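Local atomic coordinates of CDC48 domain-containing protein (Pyrococcus horikoshii, PDB entry 4UZR), a protein that is of unknown function but forms hexamers, paired into a dodecamer, with beta-clam domains and 12-bladed beta-propellers, and may bind ATP. Residues S2-P8 and R63-V69; V31-I37 and V50-S56. All blocks are in the same frame, centred on the assembly; numbering follows the deposited sequence.

Interaction 1: residues S2-P8 and R63-V69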
loop_
_atom_site.group_PDB
_atom_site.type_symbol
_atom_site.label_atom_id
_atom_site.label_comp_id
_atom_site.label_asym_id
_atom_site.label_seq_id
_atom_site.Cartn_x
_atom_site.Cartn_y
_atom_site.Cartn_z
ATOM N N SER A 2 -3.255 -18.571 42.618
ATOM C CA SER A 2 -4.390 -19.212 41.966
ATOM C C SER A 2 -5.331 -18.158 41.389
ATOM O O SER A 2 -5.989 -17.428 42.130
ATOM C CB SER A 2 -5.129 -20.115 42.957
ATOM O OG SER A 2 -6.102 -20.911 42.306
ATOM N N GLU A 3 -5.398 -18.091 40.062
ATOM C CA GLU A 3 -6.158 -17.046 39.382
ATOM C C GLU A 3 -6.878 -17.547 38.131
ATOM O O GLU A 3 -6.300 -18.266 37.311
ATOM C CB GLU A 3 -5.243 -15.879 39.006
ATOM C CG GLU A 3 -5.030 -14.863 40.118
ATOM C CD GLU A 3 -4.052 -13.770 39.731
ATOM O OE1 GLU A 3 -3.459 -13.864 38.636
ATOM O OE2 GLU A 3 -3.868 -12.824 40.526
ATOM N N LEU A 4 -8.141 -17.154 37.994
ATOM C CA LEU A 4 -8.931 -17.481 36.812
ATOM C C LEU A 4 -9.428 -16.222 36.106
ATOM O O LEU A 4 -10.067 -15.364 36.714
ATOM C CB LEU A 4 -10.121 -18.368 37.181
ATOM C CG LEU A 4 -9.839 -19.850 37.435
ATOM C CD1 LEU A 4 -11.134 -20.599 37.712
ATOM C CD2 LEU A 4 -9.099 -20.468 36.259
ATOM N N LYS A 5 -9.131 -16.122 34.815
ATOM C CA LYS A 5 -9.638 -15.042 33.982
ATOM C C LYS A 5 -10.588 -15.634 32.953
ATOM O O LYS A 5 -10.168 -16.399 32.072
ATOM C CB LYS A 5 -8.490 -14.298 33.298
ATOM C CG LYS A 5 -7.617 -13.505 34.261
ATOM C CD LYS A 5 -6.496 -12.775 33.541
ATOM C CE LYS A 5 -5.680 -11.936 34.513
ATOM N NZ LYS A 5 -4.261 -11.788 34.084
ATOM N N LEU A 6 -11.864 -15.267 33.078
ATOM C CA LEU A 6 -12.947 -15.869 32.309
ATOM C C LEU A 6 -13.747 -14.841 31.518
ATOM O O LEU A 6 -13.709 -13.646 31.813
ATOM C CB LEU A 6 -13.916 -16.574 33.258
ATOM C CG LEU A 6 -13.364 -17.565 34.279
ATOM C CD1 LEU A 6 -14.453 -17.931 35.273
ATOM C CD2 LEU A 6 -12.826 -18.803 33.584
ATOM N N LYS A 7 -14.493 -15.326 30.528
ATOM C CA LYS A 7 -15.432 -14.498 29.779
ATOM C C LYS A 7 -16.508 -15.368 29.131
ATOM O O LYS A 7 -16.226 -16.480 28.683
ATOM C CB LYS A 7 -14.707 -13.663 28.717
ATOM C CG LYS A 7 -14.202 -14.441 27.512
ATOM C CD LYS A 7 -13.497 -13.525 26.520
ATOM C CE LYS A 7 -12.844 -14.319 25.397
ATOM N NZ LYS A 7 -13.423 -13.986 24.065
ATOM N N PRO A 8 -17.751 -14.866 29.088
ATOM C CA PRO A 8 -18.855 -15.609 28.472
ATOM C C PRO A 8 -18.717 -15.625 26.952
ATOM O O PRO A 8 -18.202 -14.664 26.384
ATOM C CB PRO A 8 -20.088 -14.806 28.890
ATOM C CG PRO A 8 -19.580 -13.420 29.089
ATOM C CD PRO A 8 -18.190 -13.570 29.635
ATOM N N ARG A 63 -9.817 -20.230 47.616
ATOM C CA ARG A 63 -8.843 -19.149 47.545
ATOM C C ARG A 63 -8.447 -18.796 46.110
ATOM O O ARG A 63 -7.537 -17.997 45.879
ATOM C CB ARG A 63 -7.610 -19.511 48.381
ATOM C CG ARG A 63 -7.276 -21.002 48.332
ATOM C CD ARG A 63 -6.452 -21.387 47.120
ATOM N NE ARG A 63 -5.040 -21.055 47.223
ATOM C CZ ARG A 63 -4.110 -21.587 46.438
ATOM N NH1 ARG A 63 -4.459 -22.465 45.506
ATOM N NH2 ARG A 63 -2.838 -21.245 46.582
ATOM N N THR A 64 -9.149 -19.383 45.147
ATOM C CA THR A 64 -8.904 -19.083 43.744
ATOM C C THR A 64 -9.516 -17.736 43.358
ATOM O O THR A 64 -10.718 -17.524 43.513
ATOM C CB THR A 64 -9.472 -20.183 42.837
ATOM O OG1 THR A 64 -8.796 -21.419 43.104
ATOM C CG2 THR A 64 -9.288 -19.812 41.376
ATOM N N LYS A 65 -8.685 -16.829 42.852
ATOM C CA LYS A 65 -9.163 -15.516 42.430
ATOM C C LYS A 65 -9.822 -15.601 41.061
ATOM O O LYS A 65 -9.245 -16.141 40.119
ATOM C CB LYS A 65 -8.013 -14.508 42.404
ATOM C CG LYS A 65 -7.419 -14.226 43.773
ATOM C CD LYS A 65 -6.242 -13.270 43.691
ATOM C CE LYS A 65 -5.733 -12.916 45.078
ATOM N NZ LYS A 65 -4.651 -11.896 45.038
ATOM N N ILE A 66 -11.035 -15.066 40.956
ATOM C CA ILE A 66 -11.768 -15.083 39.693
ATOM C C ILE A 66 -12.029 -13.676 39.160
ATOM O O ILE A 66 -12.556 -12.817 39.867
ATOM C CB ILE A 66 -13.109 -15.834 39.827
ATOM C CG1 ILE A 66 -12.876 -17.263 40.322
ATOM C CG2 ILE A 66 -13.848 -15.847 38.499
ATOM C CD1 ILE A 66 -14.147 -18.068 40.471
ATOM N N THR A 67 -11.660 -13.457 37.902
ATOM C CA THR A 67 -11.760 -12.146 37.269
ATOM C C THR A 67 -12.613 -12.216 36.005
ATOM O O THR A 67 -12.454 -13.128 35.194
ATOM C CB THR A 67 -10.362 -11.590 36.914
ATOM O OG1 THR A 67 -9.606 -11.393 38.115
ATOM C CG2 THR A 67 -10.472 -10.264 36.178
ATOM N N LEU A 68 -13.526 -11.263 35.846
ATOM C CA LEU A 68 -14.299 -11.160 34.615
ATOM C C LEU A 68 -13.535 -10.343 33.574
ATOM O O LEU A 68 -13.115 -9.216 33.832
ATOM C CB LEU A 68 -15.670 -10.535 34.880
ATOM C CG LEU A 68 -16.528 -10.184 33.658
ATOM C CD1 LEU A 68 -16.832 -11.411 32.811
ATOM C CD2 LEU A 68 -17.816 -9.504 34.093
ATOM N N VAL A 69 -13.357 -10.939 32.401
ATOM C CA VAL A 69 -12.632 -10.327 31.293
ATOM C C VAL A 69 -13.598 -9.996 30.156
ATOM O O VAL A 69 -14.513 -10.766 29.875
ATOM C CB VAL A 69 -11.480 -11.245 30.804
ATOM C CG1 VAL A 69 -10.983 -10.832 29.431
ATOM C CG2 VAL A 69 -10.338 -11.243 31.811
#
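The guanidinium of Arg-63 lays one face against Ser-2, whose CB sits over the rim of the group, 3.5 Å from Arg-63 NH1. Bends at chi2 and chi3 fold the arginine back to bring its planar end there. Beside it, Ser-2 OG stands anti to the backbone nitrogen (chi1 -171°) and shares a hydrogen bond of 2.9 Å with Thr-64 OG1, which is also bonded to the amide of Glu-61; the short hydroxyl side chains of Ser-2 and Thr-64 can meet directly across the start of the pairing.

From here strands 3-8 and 65-69 run parallel, their axes 19° apart. Lys-65 N opens the ladder on Ser-2 O at 2.9 Å. Leu-4 and Leu-6 then each give an amide and a carbonyl to the neighbour: Leu-4 bonds Lys-65 O and Thr-67 N, Leu-6 bonds Thr-67 O and Val-69 N. One face of the pair is apolar. There the CG2 branch of Ile-66 meets Leu-6 CD1 at 3.9 Å, and Pro-8 CD lies 4.1 Å from Leu-68 CD1, the two side chains at about a right angle. The other face carries Glu-3 and Lys-65 side by side, Glu-3 CG 3.8 Å from Lys-65 CB; Glu-3 OE2 and Lys-65 NZ stay 4.7 Å apart, opposite charges that probably attract at a distance without a salt bridge. Both residue types suit this face, since their aliphatic parts pack together while the charged ends reach outward.

On the apolar side Ile-66 packs on Val-19 and Arg-23 of helix 18-26. Strand 3-8 bonds on its far edge to strand 44-54, while Thr-67 and Leu-68 pair antiparallel with a strand of a second subunit, carrying the sheet across the interface.

Interaction 2: residues V31-I37 and V50-S56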
loop_
_atom_site.group_PDB
_atom_site.type_symbol
_atom_site.label_atom_id
_atom_site.label_comp_id
_atom_site.label_asym_id
_atom_site.label_seq_id
_atom_site.Cartn_x
_atom_site.Cartn_y
_atom_site.Cartn_z
ATOM N N VAL A 31 -9.228 -26.938 35.924
ATOM C CA VAL A 31 -9.468 -25.960 34.869
ATOM C C VAL A 31 -8.156 -25.594 34.176
ATOM O O VAL A 31 -7.158 -25.296 34.834
ATOM C CB VAL A 31 -10.135 -24.689 35.428
ATOM C CG1 VAL A 31 -10.170 -23.595 34.377
ATOM C CG2 VAL A 31 -11.537 -25.004 35.929
ATOM N N ARG A 32 -8.167 -25.626 32.845
ATOM C CA ARG A 32 -6.991 -25.305 32.040
ATOM C C ARG A 32 -7.236 -24.082 31.157
ATOM O O ARG A 32 -8.382 -23.718 30.897
ATOM C CB ARG A 32 -6.631 -26.513 31.174
ATOM C CG ARG A 32 -5.753 -27.539 31.866
ATOM C CD ARG A 32 -6.113 -28.945 31.409
ATOM N NE ARG A 32 -5.289 -29.969 32.046
ATOM C CZ ARG A 32 -4.613 -30.898 31.381
ATOM N NH1 ARG A 32 -4.675 -30.941 30.056
ATOM N NH2 ARG A 32 -3.885 -31.793 32.035
ATOM N N THR A 33 -6.161 -23.450 30.693
ATOM C CA THR A 33 -6.282 -22.338 29.754
ATOM C C THR A 33 -6.922 -22.796 28.446
ATOM O O THR A 33 -6.472 -23.764 27.833
ATOM C CB THR A 33 -4.910 -21.712 29.437
ATOM O OG1 THR A 33 -4.296 -21.251 30.646
ATOM C CG2 THR A 33 -5.071 -20.539 28.480
ATOM N N GLY A 34 -7.970 -22.098 28.020
ATOM C CA GLY A 34 -8.635 -22.422 26.773
ATOM C C GLY A 34 -9.898 -23.241 26.955
ATOM O O GLY A 34 -10.664 -23.428 26.009
ATOM N N ASP A 35 -10.112 -23.738 28.170
ATOM C CA ASP A 35 -11.279 -24.565 28.473
ATOM C C ASP A 35 -12.599 -23.818 28.303
ATOM O O ASP A 35 -12.658 -22.595 28.445
ATOM C CB ASP A 35 -11.193 -25.126 29.896
ATOM C CG ASP A 35 -10.163 -26.225 30.029
ATOM O OD1 ASP A 35 -9.711 -26.752 28.989
ATOM O OD2 ASP A 35 -9.818 -26.577 31.177
ATOM N N VAL A 36 -13.655 -24.564 27.997
ATOM C CA VAL A 36 -14.994 -23.996 27.891
ATOM C C VAL A 36 -15.917 -24.643 28.918
ATOM O O VAL A 36 -16.104 -25.860 28.921
ATOM C CB VAL A 36 -15.584 -24.186 26.482
ATOM C CG1 VAL A 36 -17.001 -23.635 26.423
ATOM C CG2 VAL A 36 -14.702 -23.513 25.444
ATOM N N ILE A 37 -16.491 -23.821 29.788
ATOM C CA ILE A 37 -17.286 -24.313 30.908
ATOM C C ILE A 37 -18.710 -23.769 30.872
ATOM O O ILE A 37 -18.919 -22.558 30.903
ATOM C CB ILE A 37 -16.648 -23.908 32.248
ATOM C CG1 ILE A 37 -15.170 -24.306 32.279
ATOM C CG2 ILE A 37 -17.408 -24.530 33.410
ATOM C CD1 ILE A 37 -14.416 -23.758 33.469
ATOM N N VAL A 50 -12.109 -19.918 29.415
ATOM C CA VAL A 50 -11.047 -19.599 30.352
ATOM C C VAL A 50 -9.951 -18.847 29.613
ATOM O O VAL A 50 -9.047 -19.453 29.036
ATOM C CB VAL A 50 -10.467 -20.861 31.010
ATOM C CG1 VAL A 50 -9.444 -20.481 32.072
ATOM C CG2 VAL A 50 -11.585 -21.691 31.619
ATOM N N VAL A 51 -10.057 -17.521 29.621
ATOM C CA VAL A 51 -9.100 -16.658 28.941
ATOM C C VAL A 51 -7.698 -16.944 29.447
ATOM O O VAL A 51 -6.751 -17.041 28.665
ATOM C CB VAL A 51 -9.429 -15.168 29.150
ATOM C CG1 VAL A 51 -8.391 -14.289 28.467
ATOM C CG2 VAL A 51 -10.818 -14.859 28.629
ATOM N N GLN A 52 -7.567 -17.091 30.761
ATOM C CA GLN A 52 -6.279 -17.478 31.328
ATOM C C GLN A 52 -6.421 -18.189 32.666
ATOM O O GLN A 52 -7.248 -17.821 33.491
ATOM C CB GLN A 52 -5.347 -16.269 31.463
ATOM C CG GLN A 52 -3.919 -16.633 31.859
ATOM C CD GLN A 52 -3.012 -15.424 31.987
ATOM O OE1 GLN A 52 -3.456 -14.338 32.362
ATOM N NE2 GLN A 52 -1.732 -15.608 31.683
ATOM N N ALA A 53 -5.612 -19.220 32.869
ATOM C CA ALA A 53 -5.554 -19.893 34.156
ATOM C C ALA A 53 -4.128 -19.799 34.674
ATOM O O ALA A 53 -3.198 -20.285 34.032
ATOM C CB ALA A 53 -5.984 -21.343 34.021
ATOM N N TYR A 54 -3.951 -19.159 35.826
ATOM C CA TYR A 54 -2.616 -19.010 36.394
ATOM C C TYR A 54 -2.508 -19.649 37.773
ATOM O O TYR A 54 -3.038 -19.126 38.753
ATOM C CB TYR A 54 -2.204 -17.538 36.460
ATOM C CG TYR A 54 -0.746 -17.331 36.823
ATOM C CD1 TYR A 54 0.252 -17.436 35.862
ATOM C CD2 TYR A 54 -0.370 -17.032 38.128
ATOM C CE1 TYR A 54 1.584 -17.249 36.190
ATOM C CE2 TYR A 54 0.959 -16.841 38.464
ATOM C CZ TYR A 54 1.932 -16.952 37.491
ATOM O OH TYR A 54 3.256 -16.764 37.821
ATOM N N PRO A 55 -1.811 -20.790 37.851
ATOM C CA PRO A 55 -1.163 -21.428 36.701
ATOM C C PRO A 55 -2.116 -22.362 35.955
ATOM O O PRO A 55 -3.283 -22.476 36.327
ATOM C CB PRO A 55 -0.017 -22.220 37.341
ATOM C CG PRO A 55 -0.329 -22.276 38.826
ATOM C CD PRO A 55 -1.620 -21.570 39.080
ATOM N N SER A 56 -1.628 -23.005 34.900
ATOM C CA SER A 56 -2.441 -23.955 34.145
ATOM C C SER A 56 -1.649 -25.235 33.889
ATOM O O SER A 56 -0.555 -25.184 33.329
ATOM C CB SER A 56 -2.908 -23.329 32.827
ATOM O OG SER A 56 -3.447 -24.301 31.949
#
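A type II beta turn from Arg-32 to Asp-35 leads into the hairpin of strands 36-41 and 44-54, and its backbone is tied to Val-50: Gly-34 N reaches Val-50 O at 3.0 Å, and Val-50 N returns a bond of 2.9 Å to Asp-35 O. Gly-34 has a positive phi of 99°, where any side chain would press on the carbonyl oxygen of Thr-33, so glycine fits this third turn position. Asp-35 faces back across the turn, its OD2 accepting the Arg-32 amide from above the carboxylate plane.

Val-50 fills the apolar side. Its CG2 touches Val-31 CG1 at 3.6 Å and Ile-37 CD1 at 4.0 Å, the branched side chain bridging both ends of the segment 31-37. Just beyond, Val-51 and Gln-52 together stand opposite the single residue Lys-5, a classic beta bulge, at the corner where strand 44-54 changes course.

Thr-33, in the turn, joins it to the part of strand 44-54 beyond the bulge, by its backbone and its hydroxyl. With OG1 anti to the carbonyl carbon (chi1 -58°), that oxygen accepts Ala-53 N at 3.3 Å, while Thr-33 N donates almost straight, at 171°, to Ser-56 OG, 3.1 Å away. Valine in place of Thr-33 would probably leave the Ala-53 amide without this acceptor and loosen the tie between turn and strand. The small side chain of Ala-53 suits its place, CB lying 3.8 Å from Thr-33 OG1, and the short side chain of Ser-56 places its OG within reach of the Thr-33 amide.

In the fold
Interactions 1 and 2 meet in one mixed sheet, in which strand 3-8 runs between 65-69 and 44-54; their centres lie 9 Å apart. Along the chain, the hairpin region of interaction 2 falls entirely between the two strands that interaction 1 brings together. The shared boundary is made by backbone pairing: Lys-5 N lies 2.9 Å from Gln-52 O and Glu-3 N 2.9 Å from Tyr-54 O, both probable hydrogen bonds, and Lys-7 CG packs 3.6 Å from Val-51 CG2 at the bulge. On the apolar face Leu-4 and Leu-6 reach Ala-53 and Val-50. The arrangement fits the beta-clam of CDC48-type domains.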